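Local coordinates for protein general negative regulator of transcription subunit 2 (Saccharomyces cerevisiae, PDB 4BY6) that is required for the integrity of the CCR4-NOT complex, the major cytoplasmic mRNA deadenylase, whose NOT subcomplex negatively regulates transcription of many genes, at residues 138-143 and 183-188. Numbering follows the deposited sequence.
Sequences RYHKTL and FLLFYN
The one hydrogen bond between 138-143 and 183-188 runs from K141 NZ to the backbone O of N188, at 2.7 Å. With its chain extended beyond CG (chi2 168°, chi3 -177°), K141 reaches the 3-10 turn that follows strand 177-186, and its ammonium approaches the carbonyl from above the peptide plane, at a C=O...N angle of 140°. K141 also makes a cation-pi contact with an aromatic side chain of another protein's chain.

Beside N188, the guanidinium of R138 meets the Y187 ring edge to edge, NH2 lying 4.3 Å from CE1. E164 on strand 163-172 accepts the Y187 hydroxyl's hydrogen bond and forms a long, weak ion pair with R138.

Van der Waals contacts lie further back along the strand. L185 CD1 meets the edge of the H140 imidazole at CD2, 4.1 Å away, the two side chains sliding past each other in opposite directions. That ring is held by its own segment: L143 N donates to H140 ND1 in the ring plane (2.9 Å), while L143 CD1 lies above one face, offset toward the rim, 3.6 Å from the ring plane. An apolar pair, L143 CD1 and F183 CZ, touches at 4.4 Å.

Strands 145-149 and 163-172 separate 138-140 from 177-186 in the antiparallel sheet, consistent with this family's SH3-like fold. Apart from the directional lysine bond, loose side-chain packing joins the two segments.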
loop_
_atom_site.group_PDB
_atom_site.type_symbol
_atom_site.label_atom_id
_atom_site.label_comp_id
_atom_site.label_asym_id
_atom_site.label_seq_id
_atom_site.Cartn_x
_atom_site.Cartn_y
_atom_site.Cartn_z
ATOM N N ARG E 138 7.427 40.534 15.129
ATOM C CA ARG E 138 8.298 41.006 14.071
ATOM C C ARG E 138 8.747 39.813 13.224
ATOM O O ARG E 138 8.950 38.711 13.739
ATOM C CB ARG E 138 9.492 41.753 14.655
ATOM C CG ARG E 138 9.202 43.177 15.098
ATOM C CD ARG E 138 9.654 43.371 16.561
ATOM N NE ARG E 138 10.929 44.080 16.778
ATOM C CZ ARG E 138 11.547 44.153 17.962
ATOM N NH1 ARG E 138 11.014 43.549 19.022
ATOM N NH2 ARG E 138 12.698 44.817 18.095
ATOM N N TYR E 139 8.866 40.026 11.919
ATOM C CA TYR E 139 9.230 38.948 10.993
ATOM C C TYR E 139 10.725 38.936 10.633
ATOM O O TYR E 139 11.250 39.910 10.097
ATOM C CB TYR E 139 8.391 39.057 9.714
ATOM C CG TYR E 139 8.741 38.023 8.682
ATOM C CD1 TYR E 139 8.384 36.691 8.860
ATOM C CD2 TYR E 139 9.423 38.372 7.532
ATOM C CE1 TYR E 139 8.705 35.740 7.929
ATOM C CE2 TYR E 139 9.742 37.426 6.589
ATOM C CZ TYR E 139 9.382 36.111 6.788
ATOM O OH TYR E 139 9.695 35.173 5.831
ATOM N N HIS E 140 11.406 37.833 10.934
ATOM C CA HIS E 140 12.822 37.695 10.593
ATOM C C HIS E 140 13.009 37.266 9.147
ATOM O O HIS E 140 12.531 36.200 8.746
ATOM C CB HIS E 140 13.496 36.693 11.523
ATOM C CG HIS E 140 14.989 36.760 11.502
ATOM N ND1 HIS E 140 15.756 35.988 10.651
ATOM C CD2 HIS E 140 15.857 37.516 12.212
ATOM C CE1 HIS E 140 17.037 36.251 10.858
ATOM N NE2 HIS E 140 17.127 37.179 11.795
ATOM N N LYS E 141 13.725 38.087 8.384
ATOM C CA LYS E 141 13.846 37.914 6.935
ATOM C C LYS E 141 14.584 36.665 6.484
ATOM O O LYS E 141 14.128 35.979 5.554
ATOM C CB LYS E 141 14.552 39.113 6.333
ATOM C CG LYS E 141 13.815 40.420 6.501
ATOM C CD LYS E 141 14.773 41.515 6.127
ATOM C CE LYS E 141 14.200 42.877 6.324
ATOM N NZ LYS E 141 15.301 43.833 6.065
ATOM N N THR E 142 15.711 36.356 7.124
ATOM C CA THR E 142 16.525 35.230 6.650
ATOM C C THR E 142 16.147 33.906 7.344
ATOM O O THR E 142 16.351 32.832 6.800
ATOM C CB THR E 142 18.042 35.501 6.815
ATOM O OG1 THR E 142 18.298 36.027 8.123
ATOM C CG2 THR E 142 18.502 36.524 5.815
ATOM N N LEU E 143 15.595 33.969 8.543
ATOM C CA LEU E 143 15.092 32.753 9.163
ATOM C C LEU E 143 13.670 32.438 8.679
ATOM O O LEU E 143 13.196 31.319 8.851
ATOM C CB LEU E 143 15.093 32.880 10.685
ATOM C CG LEU E 143 16.414 32.832 11.439
ATOM C CD1 LEU E 143 16.185 33.161 12.939
ATOM C CD2 LEU E 143 17.020 31.474 11.256
ATOM N N PHE E 183 18.683 35.974 22.402
ATOM C CA PHE E 183 19.051 36.132 21.016
ATOM C C PHE E 183 19.699 37.479 20.770
ATOM O O PHE E 183 19.296 38.499 21.371
ATOM C CB PHE E 183 17.817 35.959 20.153
ATOM C CG PHE E 183 18.102 35.665 18.724
ATOM C CD1 PHE E 183 18.326 34.370 18.300
ATOM C CD2 PHE E 183 18.110 36.679 17.789
ATOM C CE1 PHE E 183 18.569 34.099 16.971
ATOM C CE2 PHE E 183 18.335 36.412 16.470
ATOM C CZ PHE E 183 18.578 35.128 16.058
ATOM N N LEU E 184 20.722 37.465 19.910
ATOM C CA LEU E 184 21.324 38.687 19.406
ATOM C C LEU E 184 20.674 38.986 18.076
ATOM O O LEU E 184 20.890 38.300 17.098
ATOM C CB LEU E 184 22.834 38.565 19.258
ATOM C CG LEU E 184 23.441 39.807 18.610
ATOM C CD1 LEU E 184 23.411 40.966 19.584
ATOM C CD2 LEU E 184 24.842 39.539 18.178
ATOM N N LEU E 185 19.861 40.024 18.070
ATOM C CA LEU E 185 18.966 40.335 16.973
ATOM C C LEU E 185 19.400 41.574 16.214
ATOM O O LEU E 185 19.557 42.647 16.809
ATOM C CB LEU E 185 17.570 40.554 17.531
ATOM C CG LEU E 185 16.589 41.081 16.512
ATOM C CD1 LEU E 185 16.371 40.004 15.452
ATOM C CD2 LEU E 185 15.324 41.430 17.251
ATOM N N PHE E 186 19.556 41.441 14.905
ATOM C CA PHE E 186 19.978 42.558 14.075
ATOM C C PHE E 186 18.795 43.224 13.419
ATOM O O PHE E 186 18.001 42.552 12.770
ATOM C CB PHE E 186 20.974 42.093 13.015
ATOM C CG PHE E 186 22.365 41.956 13.533
ATOM C CD1 PHE E 186 22.777 40.791 14.167
ATOM C CD2 PHE E 186 23.264 43.010 13.424
ATOM C CE1 PHE E 186 24.075 40.674 14.665
ATOM C CE2 PHE E 186 24.552 42.897 13.923
ATOM C CZ PHE E 186 24.953 41.723 14.542
ATOM N N TYR E 187 18.691 44.546 13.569
ATOM C CA TYR E 187 17.515 45.261 13.090
ATOM C C TYR E 187 17.343 45.229 11.563
ATOM O O TYR E 187 16.213 45.246 11.094
ATOM C CB TYR E 187 17.559 46.702 13.561
ATOM C CG TYR E 187 17.564 46.890 15.069
ATOM C CD1 TYR E 187 16.488 46.488 15.852
ATOM C CD2 TYR E 187 18.647 47.479 15.706
ATOM C CE1 TYR E 187 16.500 46.668 17.231
ATOM C CE2 TYR E 187 18.669 47.657 17.079
ATOM C CZ TYR E 187 17.590 47.250 17.845
ATOM O OH TYR E 187 17.598 47.450 19.224
ATOM N N ASN E 188 18.436 45.184 10.795
ATOM C CA ASN E 188 18.326 45.045 9.331
ATOM C C ASN E 188 17.690 43.691 8.902
ATOM O O ASN E 188 17.380 43.479 7.728
ATOM C CB ASN E 188 19.692 45.266 8.630
ATOM C CG ASN E 188 20.713 44.158 8.891
ATOM O OD1 ASN E 188 20.479 43.215 9.646
ATOM N ND2 ASN E 188 21.864 44.279 8.248
#